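Local atomic coordinates of putative 5-carboxymethyl-2-hydroxymuconate isomerase (Pseudomonas aeruginosa, PDB entry 3E6Q), a protein that probably acts as a 5-carboxymethyl-2-hydroxymuconate delta-isomerase and assembles from three copies of one chain. Residues A[32-42]-A[108-117]. Residues are numbered along the deposited sequence; the frame is centred on the assembly and turned at random.
Sequences NLRLETSPGEL and VLAGAVAGGG
Arg34 and the pair Ala114–Gly115 give a compact example of a classic beta bulge, in which one residue of a strand faces two of its antiparallel partner. The carbonyl Arg34 O takes both N-H groups of the doubled side, Ala114 N at 2.9 Å and Gly115 N at 3.2 Å, and both donors arrive from the same face of the carbonyl plane. In return Arg34 N donates to Gly115 O at 2.7 Å, nearly in line with the acceptor's C=O bond. Beyond the bulge the pairing resumes one step out of register, and Glu36 N closes a straight bond of 2.7 Å (169° at the hydrogen) to Ala112 O.

The side chain of Arg34 folds back over its own partner. A bend at chi3 (-63°) lays the guanidinium over the backbone of Gly115, NH1 standing 3.6 Å from Gly115 CA, where the glycine presents no side chain to obstruct it. Two waters meet the guanidinium edge in its plane, one of them linking NH1 to Gly117 O. Arg34 NH2 touches Ala114 CB from one side and the Glu36 carboxylate approaches this methyl from another, OE2 at 3.6 Å.

Further along, the contact turns apolar: Leu42 CD1 reaches Ala112 CB at 3.6 Å and also touches Val108 CG1, while the side chains of Leu42 and Leu109 meet roughly at right angles. Ser38 is the N-cap of helix 39-52, its OG accepting from Glu41 N.

The strand pair 34-35/113-115, with the Leu42 packing next to it, joins the start of helix 39-52 to the end of helix 95-112. Toward the main sheet, Leu33, Leu109 and Val113 pack on strands 82-90 and 121-130, Leu35 and Leu42 on Phe65 of strand 62-73, and Val113 also meets Val140 of the second subunit.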
ATOM      1  N   ASN A  32      -6.174 -17.594  -4.306  1.00 14.93           N
ATOM      2  CA  ASN A  32      -5.943 -18.947  -4.860  1.00 14.56           C
ATOM      3  C   ASN A  32      -4.582 -19.545  -4.629  1.00 15.99           C
ATOM      4  O   ASN A  32      -4.327 -20.663  -5.064  1.00 16.66           O
ATOM      5  CB  ASN A  32      -6.275 -18.967  -6.356  1.00 15.19           C
ATOM      6  CG  ASN A  32      -5.388 -18.082  -7.186  1.00 17.08           C
ATOM      7  OD1 ASN A  32      -4.713 -17.219  -6.653  1.00 17.23           O
ATOM      8  ND2 ASN A  32      -5.399 -18.294  -8.524  1.00 19.25           N
ATOM      9  N   LEU A  33      -3.681 -18.794  -3.987  1.00 16.01           N
ATOM     10  CA  LEU A  33      -2.331 -19.272  -3.738  1.00 16.62           C
ATOM     11  C   LEU A  33      -2.275 -20.202  -2.539  1.00 17.35           C
ATOM     12  O   LEU A  33      -2.675 -19.832  -1.423  1.00 18.58           O
ATOM     13  CB  LEU A  33      -1.365 -18.095  -3.494  1.00 15.89           C
ATOM     14  CG  LEU A  33       0.118 -18.495  -3.414  1.00 16.87           C
ATOM     15  CD1 LEU A  33       0.606 -19.171  -4.728  1.00 19.05           C
ATOM     16  CD2 LEU A  33       0.934 -17.240  -3.129  1.00 19.21           C
ATOM     17  N   ARG A  34      -1.681 -21.372  -2.751  1.00 19.04           N
ATOM     18  CA  ARG A  34      -1.420 -22.337  -1.684  1.00 19.74           C
ATOM     19  C   ARG A  34       0.010 -22.152  -1.253  1.00 19.23           C
ATOM     20  O   ARG A  34       0.880 -22.115  -2.089  1.00 19.53           O
ATOM     21  CB  ARG A  34      -1.639 -23.775  -2.191  1.00 19.86           C
ATOM     22  CG  ARG A  34      -3.107 -24.064  -2.513  1.00 19.65           C
ATOM     23  CD  ARG A  34      -3.325 -25.492  -2.991  1.00 24.81           C
ATOM     24  NE  ARG A  34      -2.601 -25.701  -4.228  1.00 25.54           N
ATOM     25  CZ  ARG A  34      -1.482 -26.400  -4.349  1.00 29.82           C
ATOM     26  NH1 ARG A  34      -0.938 -26.519  -5.563  1.00 34.22           N
ATOM     27  NH2 ARG A  34      -0.912 -26.974  -3.296  1.00 28.38           N
ATOM     28  N   LEU A  35       0.237 -22.112   0.063  1.00 19.49           N
ATOM     29  CA  LEU A  35       1.581 -21.973   0.654  1.00 19.32           C
ATOM     30  C   LEU A  35       1.921 -23.223   1.437  1.00 20.07           C
ATOM     31  O   LEU A  35       1.001 -23.969   1.874  1.00 20.69           O
ATOM     32  CB  LEU A  35       1.606 -20.779   1.648  1.00 19.01           C
ATOM     33  CG  LEU A  35       1.264 -19.395   1.078  1.00 20.62           C
ATOM     34  CD1 LEU A  35       1.254 -18.345   2.202  1.00 23.11           C
ATOM     35  CD2 LEU A  35       2.198 -18.992   0.008  1.00 20.78           C
ATOM     36  N   GLU A  36       3.207 -23.436   1.635  1.00 21.55           N
ATOM     37  CA  GLU A  36       3.696 -24.527   2.484  1.00 22.57           C
ATOM     38  C   GLU A  36       3.601 -24.202   3.963  1.00 24.50           C
ATOM     39  O   GLU A  36       3.791 -25.089   4.824  1.00 25.77           O
ATOM     40  CB  GLU A  36       5.143 -24.855   2.133  1.00 24.46           C
ATOM     41  CG  GLU A  36       5.421 -25.196   0.665  1.00 26.71           C
ATOM     42  CD  GLU A  36       4.884 -26.587   0.233  1.00 34.29           C
ATOM     43  OE1 GLU A  36       4.313 -27.320   1.063  1.00 38.44           O
ATOM     44  OE2 GLU A  36       5.013 -26.960  -0.960  1.00 37.65           O
ATOM     45  N   THR A  37       3.384 -22.939   4.285  1.00 23.96           N
ATOM     46  CA  THR A  37       3.390 -22.513   5.664  1.00 25.68           C
ATOM     47  C   THR A  37       2.147 -21.674   5.911  1.00 24.03           C
ATOM     48  O   THR A  37       1.546 -21.171   4.986  1.00 23.63           O
ATOM     49  CB  THR A  37       4.624 -21.605   5.930  1.00 27.12           C
ATOM     50  OG1 THR A  37       4.532 -20.428   5.151  1.00 31.39           O
ATOM     51  CG2 THR A  37       5.951 -22.313   5.642  1.00 30.70           C
ATOM     52  N   SER A  38       1.765 -21.499   7.163  1.00 22.18           N
ATOM     53  CA  SER A  38       0.749 -20.521   7.477  1.00 20.96           C
ATOM     54  C   SER A  38       1.268 -19.118   7.104  1.00 20.78           C
ATOM     55  O   SER A  38       2.477 -18.948   6.964  1.00 20.89           O
ATOM     56  CB  SER A  38       0.433 -20.519   8.954  1.00 21.34           C
ATOM     57  OG  SER A  38       1.569 -20.164   9.732  1.00 19.59           O
ATOM     58  N   PRO A  39       0.360 -18.156   6.960  1.00 22.32           N
ATOM     59  CA  PRO A  39       0.818 -16.735   6.836  1.00 22.62           C
ATOM     60  C   PRO A  39       1.722 -16.301   7.971  1.00 21.92           C
ATOM     61  O   PRO A  39       2.715 -15.627   7.748  1.00 21.14           O
ATOM     62  CB  PRO A  39      -0.498 -15.944   6.841  1.00 24.07           C
ATOM     63  CG  PRO A  39      -1.506 -16.941   6.187  1.00 24.15           C
ATOM     64  CD  PRO A  39      -1.105 -18.261   6.833  1.00 23.15           C
ATOM     65  N   GLY A  40       1.383 -16.721   9.177  1.00 21.87           N
ATOM     66  CA  GLY A  40       2.125 -16.336  10.369  1.00 22.65           C
ATOM     67  C   GLY A  40       3.544 -16.903  10.318  1.00 22.34           C
ATOM     68  O   GLY A  40       4.525 -16.214  10.677  1.00 21.56           O
ATOM     69  N   GLU A  41       3.673 -18.162   9.899  1.00 21.76           N
ATOM     70  CA  GLU A  41       4.983 -18.792   9.715  0.60 21.19           C
ATOM     71  C   GLU A  41       5.808 -18.130   8.624  1.00 20.36           C
ATOM     72  O   GLU A  41       7.001 -17.977   8.756  1.00 19.56           O
ATOM     73  CB  GLU A  41       4.812 -20.262   9.347  0.60 21.64           C
ATOM     74  CG  GLU A  41       6.085 -21.017   8.979  0.60 23.94           C
ATOM     75  CD  GLU A  41       7.175 -20.992  10.039  0.60 29.51           C
ATOM     76  OE1 GLU A  41       8.301 -21.391   9.698  0.60 28.76           O
ATOM     77  OE2 GLU A  41       6.928 -20.582  11.198  0.60 34.28           O
ATOM     78  N   LEU A  42       5.154 -17.762   7.520  1.00 18.57           N
ATOM     79  CA  LEU A  42       5.835 -17.039   6.472  1.00 17.55           C
ATOM     80  C   LEU A  42       6.365 -15.664   6.992  1.00 17.08           C
ATOM     81  O   LEU A  42       7.517 -15.271   6.701  1.00 16.73           O
ATOM     82  CB  LEU A  42       4.934 -16.864   5.236  1.00 19.88           C
ATOM     83  CG  LEU A  42       5.499 -15.985   4.113  1.00 19.65           C
ATOM     84  CD1 LEU A  42       6.847 -16.540   3.614  1.00 23.05           C
ATOM     85  CD2 LEU A  42       4.418 -15.849   2.963  1.00 21.69           C
ATOM     86  N   VAL A 108      12.905 -16.395   0.580  1.00 18.65           N
ATOM     87  CA  VAL A 108      11.945 -16.844   1.576  1.00 19.71           C
ATOM     88  C   VAL A 108      10.540 -17.054   0.950  1.00 19.65           C
ATOM     89  O   VAL A 108       9.885 -18.099   1.170  1.00 17.88           O
ATOM     90  CB  VAL A 108      11.861 -15.832   2.757  1.00 20.05           C
ATOM     91  CG1 VAL A 108      10.719 -16.187   3.682  1.00 21.31           C
ATOM     92  CG2 VAL A 108      13.215 -15.788   3.553  1.00 21.01           C
ATOM     93  N   LEU A 109      10.052 -16.022   0.261  1.00 19.40           N
ATOM     94  CA  LEU A 109       8.730 -16.060  -0.360  0.60 19.95           C
ATOM     95  C   LEU A 109       8.628 -17.216  -1.355  1.00 19.70           C
ATOM     96  O   LEU A 109       7.682 -18.001  -1.324  1.00 20.76           O
ATOM     97  CB  LEU A 109       8.441 -14.753  -1.094  0.60 20.58           C
ATOM     98  CG  LEU A 109       8.242 -13.470  -0.306  0.60 20.99           C
ATOM     99  CD1 LEU A 109       7.838 -12.400  -1.349  0.60 23.15           C
ATOM    100  CD2 LEU A 109       7.172 -13.613   0.768  0.60 23.08           C
ATOM    101  N   ALA A 110       9.616 -17.341  -2.241  1.00 18.46           N
ATOM    102  CA  ALA A 110       9.566 -18.382  -3.288  1.00 19.85           C
ATOM    103  C   ALA A 110       9.539 -19.784  -2.639  1.00 20.79           C
ATOM    104  O   ALA A 110       8.789 -20.690  -3.093  1.00 21.03           O
ATOM    105  CB  ALA A 110      10.754 -18.247  -4.260  1.00 19.02           C
ATOM    106  N   GLY A 111      10.315 -19.930  -1.558  1.00 19.80           N
ATOM    107  CA  GLY A 111      10.371 -21.175  -0.783  1.00 20.22           C
ATOM    108  C   GLY A 111       9.035 -21.593  -0.168  1.00 20.80           C
ATOM    109  O   GLY A 111       8.782 -22.799   0.028  1.00 22.82           O
ATOM    110  N   ALA A 112       8.184 -20.621   0.103  1.00 19.55           N
ATOM    111  CA  ALA A 112       6.912 -20.825   0.779  1.00 19.81           C
ATOM    112  C   ALA A 112       5.779 -21.234  -0.157  1.00 20.49           C
ATOM    113  O   ALA A 112       4.727 -21.670   0.317  1.00 21.15           O
ATOM    114  CB  ALA A 112       6.496 -19.542   1.576  1.00 21.02           C
ATOM    115  N   VAL A 113       5.993 -21.091  -1.463  1.00 19.17           N
ATOM    116  CA  VAL A 113       4.929 -21.349  -2.438  1.00 19.13           C
ATOM    117  C   VAL A 113       4.733 -22.851  -2.603  1.00 19.58           C
ATOM    118  O   VAL A 113       5.680 -23.569  -2.919  1.00 19.61           O
ATOM    119  CB  VAL A 113       5.261 -20.731  -3.828  1.00 19.05           C
ATOM    120  CG1 VAL A 113       4.278 -21.231  -4.936  1.00 19.32           C
ATOM    121  CG2 VAL A 113       5.267 -19.143  -3.750  1.00 19.26           C
ATOM    122  N   ALA A 114       3.482 -23.308  -2.469  1.00 18.60           N
ATOM    123  CA  ALA A 114       3.125 -24.680  -2.796  1.00 20.40           C
ATOM    124  C   ALA A 114       2.676 -24.668  -4.253  1.00 21.39           C
ATOM    125  O   ALA A 114       3.190 -25.446  -5.045  1.00 24.55           O
ATOM    126  CB  ALA A 114       2.044 -25.234  -1.867  1.00 19.62           C
ATOM    127  N   GLY A 115       1.748 -23.795  -4.618  1.00 20.26           N
ATOM    128  CA  GLY A 115       1.206 -23.715  -5.979  1.00 21.00           C
ATOM    129  C   GLY A 115      -0.071 -22.888  -6.039  1.00 22.38           C
ATOM    130  O   GLY A 115      -0.690 -22.602  -5.001  1.00 22.10           O
ATOM    131  N   GLY A 116      -0.518 -22.526  -7.242  1.00 22.25           N
ATOM    132  CA  GLY A 116      -1.780 -21.833  -7.369  1.00 22.36           C
ATOM    133  C   GLY A 116      -2.057 -21.654  -8.837  1.00 23.03           C
ATOM    134  O   GLY A 116      -1.118 -21.532  -9.599  1.00 21.83           O
ATOM    135  N   GLY A 117      -3.335 -21.639  -9.209  1.00 23.15           N
ATOM    136  CA  GLY A 117      -3.727 -21.488 -10.601  1.00 24.04           C
ATOM    137  C   GLY A 117      -3.299 -22.673 -11.430  1.00 24.80           C
ATOM    138  O   GLY A 117      -3.076 -23.785 -10.901  1.00 24.63           O
TER
HETATM  139  O   HOH W   1      -5.144 -22.452  -6.834  1.00 20.07           O
HETATM  140  O   HOH W   2       1.448 -28.385  -5.261  1.00 44.15           O
HETATM  141  O   HOH W   3      -2.505 -25.300  -8.114  1.00 49.89           O